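Putative oxidoreductase yhhX (Escherichia coli K-12, PDB 3F4L) probably acts as an NADP-dependent oxidoreductase of the Gfo/Idh/MocA family, with scyllo-inositol dehydrogenase activity its likely assignment. Local coordinates at residues Ile3-Gly9 with Val66-Cys72; Arg16-Tyr21 with Gln253-Lys258; Lys26-His30 with Tyr302-Tyr306; His30-Arg36 with His50-Asp56. All blocks are in the same frame, centred on the assembly; numbering follows the deposited sequence.

Contact 1: residues Ile3-Gly9 with Val66-Cys72; sequences INCAFIG and VKLVVVC
With CG placed opposite its own carbonyl carbon (chi1 -70°), Phe-7 swings its ring alongside Val-70, whose CG2, likewise opposite the carbonyl carbon, is the branch that reaches over the ring. The two side chains run next to each other in the same direction, and Phe-7 CD2 comes within 3.5 Å of Val-70 CB. Val-70 CG2 stands over one face of the ring, off-centre toward the rim, a CH-pi contact with CG2 4.2 Å from the Phe-7 centroid. Cys-72 SG meets the same ring in its plane, at the edge, 4.0 Å from Phe-7 CD2. An alanine at Phe-7 would leave Val-70 and Cys-72 without this ring and is likely to open a gap beneath helix 12-22, since the ring also packs on Leu-19. On the other face of the sheet, Ile-8 CG1 meets Val-69 CG1 at 3.5 Å, the two side chains set at a slant.

The backbones are parallel, their axes only 20° apart, and the bond ladder zigzags between them. Ala-6 N donates to Leu-68 O (2.9 Å), and Val-70 N to Ala-6 O (2.8 Å). Ile-8 N then donates to Val-70 O (2.8 Å) with an almost straight N-H...O angle of 175°, and Cys-72 N closes the series on Ile-8 O (2.8 Å). Hydrocarbon on both faces and main-chain bonds between them imply a buried, apolar centre for the Rossmann sheet, with polarity largely confined to the peptide groups.

Contact 2: residues Arg16-Tyr21 with Gln253-Lys258; sequences RYHLPY and QETSLK
Leu-257 points from helix 253-258 into a hole formed by Arg-16, Tyr-17, Pro-20 and Tyr-21. Its CD1 lies 3.2 Å from Arg-16 O, a buried carbonyl with no polar partner in the model, and 4.1 Å from Tyr-17 CD1, while CD2 leans on Pro-20 CB at 4.2 Å. The ring plane of Tyr-21 stands 82° from the amide plane of Gln-253; Tyr-21 OH gives a weak hydrogen bond to Gln-253 OE1 (2.7 Å), an oxygen that also accepts from Tyr-298 N. Tyr-17 brings its hydroxyl end to Glu-254, with Tyr-17 OH 3.4 Å from Glu-254 CG and the ring 86° from the carboxylate plane. At the outer side the methylene CG of Lys-258 sits over one face of the Arg-16 guanidinium, near its rim, and Arg-16 NH1 and Lys-258 NZ, two donors of like charge that are not hydrogen-bonded, approach to 3.1 Å. The short helix axes are 11.2 Å apart at 82°, so this is a knob-into-hole contact between nearly perpendicular helices, joining the Rossmann region to the C-terminal alpha/beta region.

Contact 3: residues Lys26-His30 with Tyr302-Tyr306; sequences KDSWH and YDALY
Trp-29 lays one indole face against the edge of Tyr-302, whose CD2 stands 4.2 Å above the plane and over its centre. The evidence for a T-shaped pair is an 85° angle between the planes, with the six-membered ring and the Tyr-302 ring 5.7 Å apart by centroids. Tyr-306 also presents its edge to a face of the indole, in an offset edge-to-face pair with the five-membered ring. Its CG, anti to the backbone N (chi1 -173°), brings Tyr-306 CE1 to 3.7 Å from Ser-28 O. The three rings make an aromatic cluster that lodges helix 300-311, from the C-terminal alpha/beta region, against strand 29-35 of the Rossmann sheet. Leu-305 CB packs 3.9 Å from Trp-29 CZ2.

The indole nitrogen has two weak bonds. Trp-29 NE1 donates to Tyr-302 O at 3.4 Å, bent to 129°, and to a water in the ring plane that in turn donates to Asp-303 OD1; that carboxylate is also salt-bridged to Arg-25. A leucine in place of Trp-29 would probably leave both tyrosine edges without a face to meet and the water without its indole donor. Tyr-302 OH reaches past the cluster to bond His-18 ND1.

Contact 4: residues His30-Arg36 with His50-Asp56; sequences HVAHIFR and HIHFTSD
Arg-36 lies across Phe-53, Thr-54 and Ser-55, its chain bent at chi2 (106°) and chi3 (-101°). From CB the chain turns so that Arg-36 CG passes 4.2 Å from Thr-54 O and NE lies 3.6 Å from that same oxygen. The guanidinium then lies with one face over the peptide joining Phe-53 to Thr-54. At the tip, NH1 approaches Phe-53 CB and has its salt bridge with Glu-43, while Arg-36 NH2 donates to Ser-55 OG at 3.0 Å, that oxygen tilted 26° from the guanidinium plane. Ser-55 OG donates in turn to Arg-36 O (2.8 Å), so two hydrogen bonds join the pair, one through the guanidinium and one through the carbonyl.

On the sheet face they share, Ile-34 lies side by side with Phe-53, Ile-34 CG2 3.7 Å from Phe-53 CE2, and Ile-34 CG1 meets Ile-51 CG2 at 3.6 Å. Thr-54 OG1 accepts from Asp-56 N, an ST turn leading toward helix 58-61. Strand 52-54 forms an outer edge of the parallel sheet beside strand 29-35; helix 12-22 packs on Ile-34, and helix 58-61 on the face of His-33 and Thr-54.

Contacts 1 and 4 lie in the same six-stranded parallel sheet, in the order 52-54, 29-35, 3-8, 66-71, with centres about 9 Å apart; contact 4 nests inside the chain loop closed by contact 1. Strand 29-35 also serves contact 3, centred about 12 Å from contact 1 and 17 Å from contact 4. Contact 2, whose centre is about 18 Å from that of contact 1, starts from helix 12-22, which directly follows strand 3-8. Contacts 2 and 3 each join early Rossmann elements to helices distant in sequence, bridging 232 and 272 residues. The strand pairings of contacts 1 and 4 thus build part of the Rossmann sheet, while contacts 2 and 3 dock the C-terminal region onto it.

Contact 1: residues Ile3-Gly9 with Val66-Cys72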
loop_
_atom_site.group_PDB
_atom_site.type_symbol
_atom_site.label_atom_id
_atom_site.label_comp_id
_atom_site.label_asym_id
_atom_site.label_seq_id
_atom_site.Cartn_x
_atom_site.Cartn_y
_atom_site.Cartn_z
ATOM N N ILE A 3 39.091 21.686 1.907
ATOM C CA ILE A 3 38.256 22.523 2.767
ATOM C C ILE A 3 38.346 21.986 4.188
ATOM O O ILE A 3 38.257 20.778 4.390
ATOM C CB ILE A 3 36.760 22.458 2.376
ATOM C CG1 ILE A 3 36.574 22.855 0.915
ATOM C CG2 ILE A 3 35.948 23.362 3.298
ATOM C CD1 ILE A 3 35.124 22.847 0.460
ATOM N N ASN A 4 38.526 22.876 5.162
ATOM C CA ASN A 4 38.583 22.475 6.565
ATOM C C ASN A 4 37.167 22.498 7.128
ATOM O O ASN A 4 36.396 23.434 6.880
ATOM C CB ASN A 4 39.453 23.430 7.388
ATOM C CG ASN A 4 40.936 23.194 7.183
ATOM O OD1 ASN A 4 41.773 23.633 7.992
ATOM N ND2 ASN A 4 41.277 22.507 6.100
ATOM N N CYS A 5 36.821 21.461 7.880
ATOM C CA CYS A 5 35.501 21.395 8.475
ATOM C C CYS A 5 35.632 21.074 9.953
ATOM O O CYS A 5 36.737 20.813 10.450
ATOM C CB CYS A 5 34.655 20.334 7.763
ATOM S SG CYS A 5 35.330 18.642 7.806
ATOM N N ALA A 6 34.510 21.108 10.659
ATOM C CA ALA A 6 34.500 20.808 12.078
ATOM C C ALA A 6 33.163 20.203 12.480
ATOM O O ALA A 6 32.127 20.528 11.913
ATOM C CB ALA A 6 34.772 22.071 12.884
ATOM N N PHE A 7 33.187 19.316 13.464
ATOM C CA PHE A 7 31.955 18.701 13.913
ATOM C C PHE A 7 31.541 19.145 15.293
ATOM O O PHE A 7 32.374 19.280 16.191
ATOM C CB PHE A 7 32.077 17.174 13.927
ATOM C CG PHE A 7 32.156 16.568 12.575
ATOM C CD1 PHE A 7 33.350 16.578 11.861
ATOM C CD2 PHE A 7 31.022 16.011 11.990
ATOM C CE1 PHE A 7 33.408 16.041 10.574
ATOM C CE2 PHE A 7 31.067 15.472 10.711
ATOM C CZ PHE A 7 32.257 15.486 10.000
ATOM N N ILE A 8 30.245 19.392 15.449
ATOM C CA ILE A 8 29.693 19.736 16.746
ATOM C C ILE A 8 29.006 18.439 17.143
ATOM O O ILE A 8 27.940 18.099 16.611
ATOM C CB ILE A 8 28.623 20.837 16.671
ATOM C CG1 ILE A 8 29.184 22.084 15.981
ATOM C CG2 ILE A 8 28.142 21.170 18.073
ATOM C CD1 ILE A 8 30.395 22.646 16.633
ATOM N N GLY A 9 29.629 17.708 18.056
ATOM C CA GLY A 9 29.077 16.447 18.500
ATOM C C GLY A 9 29.970 15.308 18.052
ATOM O O GLY A 9 30.448 15.282 16.914
ATOM N N VAL A 66 38.041 27.264 8.971
ATOM C CA VAL A 66 36.898 26.351 8.974
ATOM C C VAL A 66 35.805 26.933 8.084
ATOM O O VAL A 66 35.355 28.057 8.307
ATOM C CB VAL A 66 36.320 26.141 10.397
ATOM C CG1 VAL A 66 35.001 25.373 10.310
ATOM C CG2 VAL A 66 37.313 25.371 11.255
ATOM N N LYS A 67 35.381 26.168 7.081
ATOM C CA LYS A 67 34.347 26.632 6.156
ATOM C C LYS A 67 33.019 25.915 6.345
ATOM O O LYS A 67 31.968 26.425 5.954
ATOM C CB LYS A 67 34.815 26.446 4.708
ATOM C CG LYS A 67 36.083 27.214 4.358
ATOM C CD LYS A 67 35.828 28.709 4.189
ATOM C CE LYS A 67 35.236 29.015 2.814
ATOM N NZ LYS A 67 35.269 30.478 2.476
ATOM N N LEU A 68 33.061 24.721 6.927
ATOM C CA LEU A 68 31.833 23.964 7.148
ATOM C C LEU A 68 31.765 23.393 8.557
ATOM O O LEU A 68 32.721 22.789 9.044
ATOM C CB LEU A 68 31.711 22.813 6.134
ATOM C CG LEU A 68 30.473 21.923 6.370
ATOM C CD1 LEU A 68 29.201 22.651 5.916
ATOM C CD2 LEU A 68 30.639 20.589 5.634
ATOM N N VAL A 69 30.631 23.603 9.211
ATOM C CA VAL A 69 30.406 23.086 10.553
ATOM C C VAL A 69 29.290 22.047 10.438
ATOM O O VAL A 69 28.253 22.316 9.846
ATOM C CB VAL A 69 29.982 24.215 11.520
ATOM C CG1 VAL A 69 29.576 23.632 12.855
ATOM C CG2 VAL A 69 31.152 25.200 11.698
ATOM N N VAL A 70 29.518 20.856 10.980
ATOM C CA VAL A 70 28.515 19.788 10.910
ATOM C C VAL A 70 27.918 19.553 12.300
ATOM O O VAL A 70 28.604 19.095 13.197
ATOM C CB VAL A 70 29.155 18.494 10.386
ATOM C CG1 VAL A 70 28.090 17.419 10.143
ATOM C CG2 VAL A 70 29.914 18.794 9.108
ATOM N N VAL A 71 26.639 19.875 12.465
ATOM C CA VAL A 71 25.961 19.731 13.748
ATOM C C VAL A 71 25.348 18.341 13.909
ATOM O O VAL A 71 24.398 17.988 13.210
ATOM C CB VAL A 71 24.864 20.787 13.885
ATOM C CG1 VAL A 71 24.246 20.715 15.264
ATOM C CG2 VAL A 71 25.450 22.172 13.616
ATOM N N CYS A 72 25.909 17.566 14.833
ATOM C CA CYS A 72 25.467 16.196 15.094
ATOM C C CYS A 72 25.124 15.968 16.555
ATOM O O CYS A 72 25.231 14.848 17.040
ATOM C CB CYS A 72 26.571 15.209 14.729
ATOM S SG CYS A 72 27.272 15.450 13.113
#

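Contact 2: residues Arg16-Tyr21 with Gln253-Lys258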
loop_
_atom_site.group_PDB
_atom_site.type_symbol
_atom_site.label_atom_id
_atom_site.label_comp_id
_atom_site.label_asym_id
_atom_site.label_seq_id
_atom_site.Cartn_x
_atom_site.Cartn_y
_atom_site.Cartn_z
ATOM N N ARG A 16 30.033 6.988 12.617
ATOM C CA ARG A 16 29.545 5.964 11.701
ATOM C C ARG A 16 29.094 6.476 10.343
ATOM O O ARG A 16 29.405 5.875 9.311
ATOM C CB ARG A 16 28.393 5.184 12.337
ATOM C CG ARG A 16 27.753 4.176 11.388
ATOM C CD ARG A 16 26.825 3.242 12.138
ATOM N NE ARG A 16 27.545 2.523 13.187
ATOM C CZ ARG A 16 26.962 1.832 14.161
ATOM N NH1 ARG A 16 25.637 1.757 14.229
ATOM N NH2 ARG A 16 27.705 1.217 15.068
ATOM N N TYR A 17 28.370 7.588 10.332
ATOM C CA TYR A 17 27.865 8.104 9.071
ATOM C C TYR A 17 28.585 9.289 8.450
ATOM O O TYR A 17 28.292 9.653 7.314
ATOM C CB TYR A 17 26.382 8.414 9.217
ATOM C CG TYR A 17 25.576 7.194 9.599
ATOM C CD1 TYR A 17 25.376 6.156 8.690
ATOM C CD2 TYR A 17 25.013 7.077 10.869
ATOM C CE1 TYR A 17 24.630 5.032 9.036
ATOM C CE2 TYR A 17 24.267 5.958 11.225
ATOM C CZ TYR A 17 24.079 4.941 10.304
ATOM O OH TYR A 17 23.336 3.835 10.646
ATOM N N HIS A 18 29.525 9.886 9.170
ATOM C CA HIS A 18 30.263 11.017 8.626
ATOM C C HIS A 18 31.755 10.760 8.441
ATOM O O HIS A 18 32.262 10.772 7.322
ATOM C CB HIS A 18 30.071 12.245 9.521
ATOM C CG HIS A 18 28.675 12.785 9.503
ATOM N ND1 HIS A 18 28.228 13.660 8.536
ATOM C CD2 HIS A 18 27.620 12.563 10.324
ATOM C CE1 HIS A 18 26.961 13.958 8.765
ATOM N NE2 HIS A 18 26.566 13.305 9.846
ATOM N N LEU A 19 32.457 10.521 9.544
ATOM C CA LEU A 19 33.899 10.321 9.493
ATOM C C LEU A 19 34.414 9.253 8.533
ATOM O O LEU A 19 35.399 9.482 7.825
ATOM C CB LEU A 19 34.432 10.093 10.917
ATOM C CG LEU A 19 35.023 11.324 11.640
ATOM C CD1 LEU A 19 34.409 12.616 11.114
ATOM C CD2 LEU A 19 34.824 11.205 13.136
ATOM N N PRO A 20 33.756 8.082 8.475
ATOM C CA PRO A 20 34.252 7.054 7.551
ATOM C C PRO A 20 34.359 7.576 6.118
ATOM O O PRO A 20 35.263 7.202 5.368
ATOM C CB PRO A 20 33.210 5.937 7.678
ATOM C CG PRO A 20 32.733 6.078 9.102
ATOM C CD PRO A 20 32.592 7.592 9.239
ATOM N N TYR A 21 33.432 8.451 5.753
ATOM C CA TYR A 21 33.377 9.021 4.411
ATOM C C TYR A 21 34.274 10.245 4.234
ATOM O O TYR A 21 34.921 10.413 3.195
ATOM C CB TYR A 21 31.924 9.387 4.086
ATOM C CG TYR A 21 31.016 8.186 4.020
ATOM C CD1 TYR A 21 30.977 7.377 2.875
ATOM C CD2 TYR A 21 30.237 7.818 5.112
ATOM C CE1 TYR A 21 30.192 6.246 2.826
ATOM C CE2 TYR A 21 29.442 6.677 5.076
ATOM C CZ TYR A 21 29.425 5.897 3.932
ATOM O OH TYR A 21 28.640 4.778 3.902
ATOM N N GLN A 253 25.444 -0.050 2.713
ATOM C CA GLN A 253 26.477 0.711 3.414
ATOM C C GLN A 253 26.350 0.591 4.931
ATOM O O GLN A 253 27.347 0.411 5.622
ATOM C CB GLN A 253 26.416 2.196 3.033
ATOM C CG GLN A 253 26.687 2.471 1.582
ATOM C CD GLN A 253 26.524 3.927 1.231
ATOM O OE1 GLN A 253 27.378 4.769 1.553
ATOM N NE2 GLN A 253 25.418 4.243 0.571
ATOM N N GLU A 254 25.133 0.690 5.456
ATOM C CA GLU A 254 24.951 0.599 6.901
ATOM C C GLU A 254 25.340 -0.782 7.407
ATOM O O GLU A 254 25.952 -0.914 8.475
ATOM C CB GLU A 254 23.503 0.895 7.293
ATOM C CG GLU A 254 23.292 0.998 8.801
ATOM C CD GLU A 254 21.823 1.110 9.194
ATOM O OE1 GLU A 254 21.090 1.897 8.555
ATOM O OE2 GLU A 254 21.404 0.420 10.149
ATOM N N THR A 255 24.987 -1.811 6.643
ATOM C CA THR A 255 25.321 -3.174 7.039
ATOM C C THR A 255 26.844 -3.317 7.110
ATOM O O THR A 255 27.374 -3.879 8.062
ATOM C CB THR A 255 24.731 -4.211 6.040
ATOM O OG1 THR A 255 23.298 -4.140 6.077
ATOM C CG2 THR A 255 25.168 -5.626 6.399
ATOM N N SER A 256 27.550 -2.790 6.117
ATOM C CA SER A 256 29.006 -2.885 6.134
ATOM C C SER A 256 29.603 -2.097 7.300
ATOM O O SER A 256 30.486 -2.599 8.013
ATOM C CB SER A 256 29.595 -2.368 4.827
ATOM O OG SER A 256 29.163 -3.158 3.739
ATOM N N LEU A 257 29.133 -0.861 7.481
ATOM C CA LEU A 257 29.627 -0.010 8.552
ATOM C C LEU A 257 29.496 -0.702 9.906
ATOM O O LEU A 257 30.435 -0.691 10.701
ATOM C CB LEU A 257 28.879 1.334 8.564
ATOM C CG LEU A 257 29.152 2.262 7.376
ATOM C CD1 LEU A 257 28.291 3.522 7.468
ATOM C CD2 LEU A 257 30.632 2.631 7.346
ATOM N N LYS A 258 28.343 -1.318 10.158
ATOM C CA LYS A 258 28.118 -2.025 11.418
ATOM C C LYS A 258 29.030 -3.238 11.559
ATOM O O LYS A 258 29.381 -3.627 12.671
ATOM C CB LYS A 258 26.660 -2.482 11.531
ATOM C CG LYS A 258 25.719 -1.423 12.052
ATOM C CD LYS A 258 24.332 -1.991 12.292
ATOM C CE LYS A 258 23.529 -1.068 13.189
ATOM N NZ LYS A 258 24.170 -0.922 14.537
#

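Contact 3: residues Lys26-His30 with Tyr302-Tyr306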
loop_
_atom_site.group_PDB
_atom_site.type_symbol
_atom_site.label_atom_id
_atom_site.label_comp_id
_atom_site.label_asym_id
_atom_site.label_seq_id
_atom_site.Cartn_x
_atom_site.Cartn_y
_atom_site.Cartn_z
ATOM N N LYS A 26 40.584 12.891 2.106
ATOM C CA LYS A 26 41.614 13.797 2.606
ATOM C C LYS A 26 42.131 14.802 1.570
ATOM O O LYS A 26 42.708 15.824 1.933
ATOM C CB LYS A 26 42.789 12.994 3.181
ATOM C CG LYS A 26 42.435 12.136 4.395
ATOM C CD LYS A 26 43.155 12.637 5.646
ATOM C CE LYS A 26 42.741 11.873 6.898
ATOM N NZ LYS A 26 43.114 10.436 6.855
ATOM N N ASP A 27 41.945 14.513 0.285
ATOM C CA ASP A 27 42.396 15.440 -0.748
ATOM C C ASP A 27 41.363 16.540 -0.981
ATOM O O ASP A 27 41.648 17.532 -1.661
ATOM C CB ASP A 27 42.676 14.697 -2.065
ATOM C CG ASP A 27 41.689 13.572 -2.323
ATOM O OD1 ASP A 27 40.465 13.800 -2.180
ATOM O OD2 ASP A 27 42.138 12.454 -2.673
ATOM N N SER A 28 40.178 16.368 -0.397
ATOM C CA SER A 28 39.085 17.332 -0.536
ATOM C C SER A 28 38.747 18.028 0.780
ATOM O O SER A 28 38.457 19.229 0.805
ATOM C CB SER A 28 37.823 16.624 -1.041
ATOM O OG SER A 28 38.092 15.873 -2.207
ATOM N N TRP A 29 38.780 17.268 1.871
ATOM C CA TRP A 29 38.452 17.805 3.182
ATOM C C TRP A 29 39.443 17.438 4.276
ATOM O O TRP A 29 40.093 16.396 4.219
ATOM C CB TRP A 29 37.082 17.303 3.631
ATOM C CG TRP A 29 35.963 17.654 2.729
ATOM C CD1 TRP A 29 35.614 17.034 1.564
ATOM C CD2 TRP A 29 35.026 18.709 2.927
ATOM N NE1 TRP A 29 34.502 17.642 1.022
ATOM C CE2 TRP A 29 34.122 18.674 1.840
ATOM C CE3 TRP A 29 34.858 19.687 3.918
ATOM C CZ2 TRP A 29 33.062 19.581 1.717
ATOM C CZ3 TRP A 29 33.806 20.589 3.795
ATOM C CH2 TRP A 29 32.921 20.527 2.701
ATOM N N HIS A 30 39.522 18.303 5.282
ATOM C CA HIS A 30 40.381 18.099 6.441
ATOM C C HIS A 30 39.570 18.447 7.686
ATOM O O HIS A 30 39.063 19.566 7.808
ATOM C CB HIS A 30 41.621 18.997 6.391
ATOM C CG HIS A 30 42.436 18.937 7.645
ATOM N ND1 HIS A 30 42.382 19.912 8.616
ATOM C CD2 HIS A 30 43.255 17.972 8.126
ATOM C CE1 HIS A 30 43.128 19.551 9.644
ATOM N NE2 HIS A 30 43.668 18.377 9.373
ATOM N N TYR A 302 29.225 15.244 0.829
ATOM C CA TYR A 302 30.379 16.110 0.988
ATOM C C TYR A 302 30.954 16.526 -0.364
ATOM O O TYR A 302 31.495 17.630 -0.500
ATOM C CB TYR A 302 31.439 15.439 1.860
ATOM C CG TYR A 302 31.044 15.393 3.330
ATOM C CD1 TYR A 302 30.300 14.327 3.851
ATOM C CD2 TYR A 302 31.375 16.444 4.186
ATOM C CE1 TYR A 302 29.893 14.312 5.191
ATOM C CE2 TYR A 302 30.973 16.441 5.528
ATOM C CZ TYR A 302 30.237 15.375 6.018
ATOM O OH TYR A 302 29.843 15.388 7.326
ATOM N N ASP A 303 30.822 15.665 -1.371
ATOM C CA ASP A 303 31.324 16.026 -2.692
ATOM C C ASP A 303 30.457 17.167 -3.228
ATOM O O ASP A 303 30.935 18.006 -3.984
ATOM C CB ASP A 303 31.291 14.829 -3.661
ATOM C CG ASP A 303 32.186 13.687 -3.210
ATOM O OD1 ASP A 303 33.272 13.964 -2.663
ATOM O OD2 ASP A 303 31.816 12.510 -3.406
ATOM N N ALA A 304 29.183 17.194 -2.833
ATOM C CA ALA A 304 28.273 18.257 -3.269
ATOM C C ALA A 304 28.582 19.556 -2.532
ATOM O O ALA A 304 28.596 20.640 -3.130
ATOM C CB ALA A 304 26.817 17.856 -3.021
ATOM N N LEU A 305 28.814 19.447 -1.230
ATOM C CA LEU A 305 29.142 20.621 -0.418
ATOM C C LEU A 305 30.447 21.233 -0.930
ATOM O O LEU A 305 30.616 22.454 -0.929
ATOM C CB LEU A 305 29.276 20.222 1.052
ATOM C CG LEU A 305 28.004 20.294 1.904
ATOM C CD1 LEU A 305 26.815 19.815 1.126
ATOM C CD2 LEU A 305 28.189 19.452 3.159
ATOM N N TYR A 306 31.367 20.388 -1.377
ATOM C CA TYR A 306 32.630 20.869 -1.913
ATOM C C TYR A 306 32.351 21.804 -3.099
ATOM O O TYR A 306 32.802 22.944 -3.122
ATOM C CB TYR A 306 33.485 19.700 -2.400
ATOM C CG TYR A 306 34.873 20.122 -2.810
ATOM C CD1 TYR A 306 35.847 20.384 -1.850
ATOM C CD2 TYR A 306 35.195 20.328 -4.149
ATOM C CE1 TYR A 306 37.107 20.846 -2.211
ATOM C CE2 TYR A 306 36.456 20.790 -4.520
ATOM C CZ TYR A 306 37.405 21.047 -3.542
ATOM O OH TYR A 306 38.658 21.515 -3.891
HETATM O O HOH W 1 34.771 15.947 -1.682
#

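Contact 4: residues His30-Arg36 with His50-Asp56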
loop_
_atom_site.group_PDB
_atom_site.type_symbol
_atom_site.label_atom_id
_atom_site.label_comp_id
_atom_site.label_asym_id
_atom_site.label_seq_id
_atom_site.Cartn_x
_atom_site.Cartn_y
_atom_site.Cartn_z
ATOM N N HIS A 30 39.522 18.303 5.282
ATOM C CA HIS A 30 40.381 18.099 6.441
ATOM C C HIS A 30 39.570 18.447 7.686
ATOM O O HIS A 30 39.063 19.566 7.808
ATOM C CB HIS A 30 41.621 18.997 6.391
ATOM C CG HIS A 30 42.436 18.937 7.645
ATOM N ND1 HIS A 30 42.382 19.912 8.616
ATOM C CD2 HIS A 30 43.255 17.972 8.126
ATOM C CE1 HIS A 30 43.128 19.551 9.644
ATOM N NE2 HIS A 30 43.668 18.377 9.373
ATOM N N VAL A 31 39.429 17.487 8.595
ATOM C CA VAL A 31 38.672 17.719 9.824
ATOM C C VAL A 31 39.586 18.416 10.815
ATOM O O VAL A 31 40.452 17.791 11.425
ATOM C CB VAL A 31 38.159 16.383 10.425
ATOM C CG1 VAL A 31 37.377 16.647 11.721
ATOM C CG2 VAL A 31 37.266 15.679 9.404
ATOM N N ALA A 32 39.385 19.717 10.974
ATOM C CA ALA A 32 40.228 20.513 11.858
ATOM C C ALA A 32 39.869 20.425 13.331
ATOM O O ALA A 32 40.754 20.404 14.183
ATOM C CB ALA A 32 40.211 21.968 11.410
ATOM N N HIS A 33 38.574 20.376 13.629
ATOM C CA HIS A 33 38.122 20.312 15.011
ATOM C C HIS A 33 36.895 19.439 15.173
ATOM O O HIS A 33 36.092 19.279 14.259
ATOM C CB HIS A 33 37.700 21.688 15.522
ATOM C CG HIS A 33 38.702 22.770 15.287
ATOM N ND1 HIS A 33 39.779 22.983 16.118
ATOM C CD2 HIS A 33 38.773 23.719 14.325
ATOM C CE1 HIS A 33 40.472 24.019 15.679
ATOM N NE2 HIS A 33 39.881 24.483 14.592
ATOM N N ILE A 34 36.757 18.903 16.373
ATOM C CA ILE A 34 35.585 18.140 16.732
ATOM C C ILE A 34 35.274 18.563 18.151
ATOM O O ILE A 34 36.044 18.303 19.072
ATOM C CB ILE A 34 35.801 16.625 16.659
ATOM C CG1 ILE A 34 35.841 16.181 15.188
ATOM C CG2 ILE A 34 34.644 15.906 17.384
ATOM C CD1 ILE A 34 35.884 14.670 15.006
ATOM N N PHE A 35 34.161 19.274 18.299
ATOM C CA PHE A 35 33.695 19.747 19.588
ATOM C C PHE A 35 32.817 18.682 20.224
ATOM O O PHE A 35 32.120 17.945 19.527
ATOM C CB PHE A 35 32.869 21.024 19.416
ATOM C CG PHE A 35 32.025 21.374 20.617
ATOM C CD1 PHE A 35 32.556 22.110 21.671
ATOM C CD2 PHE A 35 30.703 20.941 20.704
ATOM C CE1 PHE A 35 31.777 22.408 22.794
ATOM C CE2 PHE A 35 29.918 21.233 21.821
ATOM C CZ PHE A 35 30.457 21.967 22.867
ATOM N N ARG A 36 32.876 18.598 21.546
ATOM C CA ARG A 36 32.047 17.682 22.322
ATOM C C ARG A 36 32.023 18.209 23.744
ATOM O O ARG A 36 33.027 18.725 24.238
ATOM C CB ARG A 36 32.578 16.239 22.287
ATOM C CG ARG A 36 34.062 16.081 22.007
ATOM C CD ARG A 36 34.851 15.710 23.237
ATOM N NE ARG A 36 35.536 16.852 23.824
ATOM C CZ ARG A 36 36.812 16.844 24.199
ATOM N NH1 ARG A 36 37.547 15.753 24.048
ATOM N NH2 ARG A 36 37.353 17.928 24.727
ATOM N N HIS A 50 44.944 13.076 13.894
ATOM C CA HIS A 50 45.174 14.400 13.310
ATOM C C HIS A 50 44.101 15.422 13.685
ATOM O O HIS A 50 44.193 16.591 13.312
ATOM C CB HIS A 50 45.203 14.289 11.787
ATOM C CG HIS A 50 43.904 13.822 11.202
ATOM N ND1 HIS A 50 43.378 12.574 11.460
ATOM C CD2 HIS A 50 43.010 14.448 10.399
ATOM C CE1 HIS A 50 42.215 12.453 10.842
ATOM N NE2 HIS A 50 41.969 13.575 10.192
ATOM N N ILE A 51 43.083 14.979 14.411
ATOM C CA ILE A 51 41.991 15.857 14.791
ATOM C C ILE A 51 42.156 16.482 16.168
ATOM O O ILE A 51 42.576 15.823 17.119
ATOM C CB ILE A 51 40.622 15.103 14.771
ATOM C CG1 ILE A 51 40.401 14.428 13.413
ATOM C CG2 ILE A 51 39.481 16.095 15.043
ATOM C CD1 ILE A 51 39.132 13.563 13.335
ATOM N N HIS A 52 41.819 17.762 16.265
ATOM C CA HIS A 52 41.867 18.486 17.531
ATOM C C HIS A 52 40.488 18.404 18.180
ATOM O O HIS A 52 39.526 18.983 17.666
ATOM C CB HIS A 52 42.230 19.957 17.293
ATOM C CG HIS A 52 42.072 20.830 18.503
ATOM N ND1 HIS A 52 42.795 20.643 19.664
ATOM C CD2 HIS A 52 41.271 21.898 18.734
ATOM C CE1 HIS A 52 42.447 21.555 20.554
ATOM N NE2 HIS A 52 41.521 22.329 20.015
ATOM N N PHE A 53 40.384 17.672 19.288
ATOM C CA PHE A 53 39.120 17.552 20.006
ATOM C C PHE A 53 39.069 18.656 21.052
ATOM O O PHE A 53 40.056 18.928 21.716
ATOM C CB PHE A 53 39.005 16.184 20.689
ATOM C CG PHE A 53 38.813 15.045 19.730
ATOM C CD1 PHE A 53 39.904 14.397 19.163
ATOM C CD2 PHE A 53 37.536 14.645 19.363
ATOM C CE1 PHE A 53 39.714 13.363 18.239
ATOM C CE2 PHE A 53 37.337 13.616 18.444
ATOM C CZ PHE A 53 38.429 12.975 17.879
ATOM N N THR A 54 37.913 19.280 21.217
ATOM C CA THR A 54 37.793 20.381 22.159
ATOM C C THR A 54 36.395 20.503 22.748
ATOM O O THR A 54 35.422 20.028 22.163
ATOM C CB THR A 54 38.154 21.714 21.446
ATOM O OG1 THR A 54 37.842 22.830 22.286
ATOM C CG2 THR A 54 37.381 21.837 20.150
ATOM N N SER A 55 36.310 21.143 23.910
ATOM C CA SER A 55 35.042 21.370 24.581
ATOM C C SER A 55 34.756 22.867 24.602
ATOM O O SER A 55 33.827 23.329 25.263
ATOM C CB SER A 55 35.082 20.817 26.003
ATOM O OG SER A 55 35.063 19.399 25.975
ATOM N N ASP A 56 35.575 23.617 23.867
ATOM C CA ASP A 56 35.425 25.062 23.744
ATOM C C ASP A 56 34.946 25.318 22.316
ATOM O O ASP A 56 35.728 25.265 21.366
ATOM C CB ASP A 56 36.770 25.756 24.000
ATOM C CG ASP A 56 36.728 27.254 23.735
ATOM O OD1 ASP A 56 35.624 27.810 23.526
ATOM O OD2 ASP A 56 37.813 27.878 23.743
HETATM O O HOH W 2 40.803 14.815 7.966
#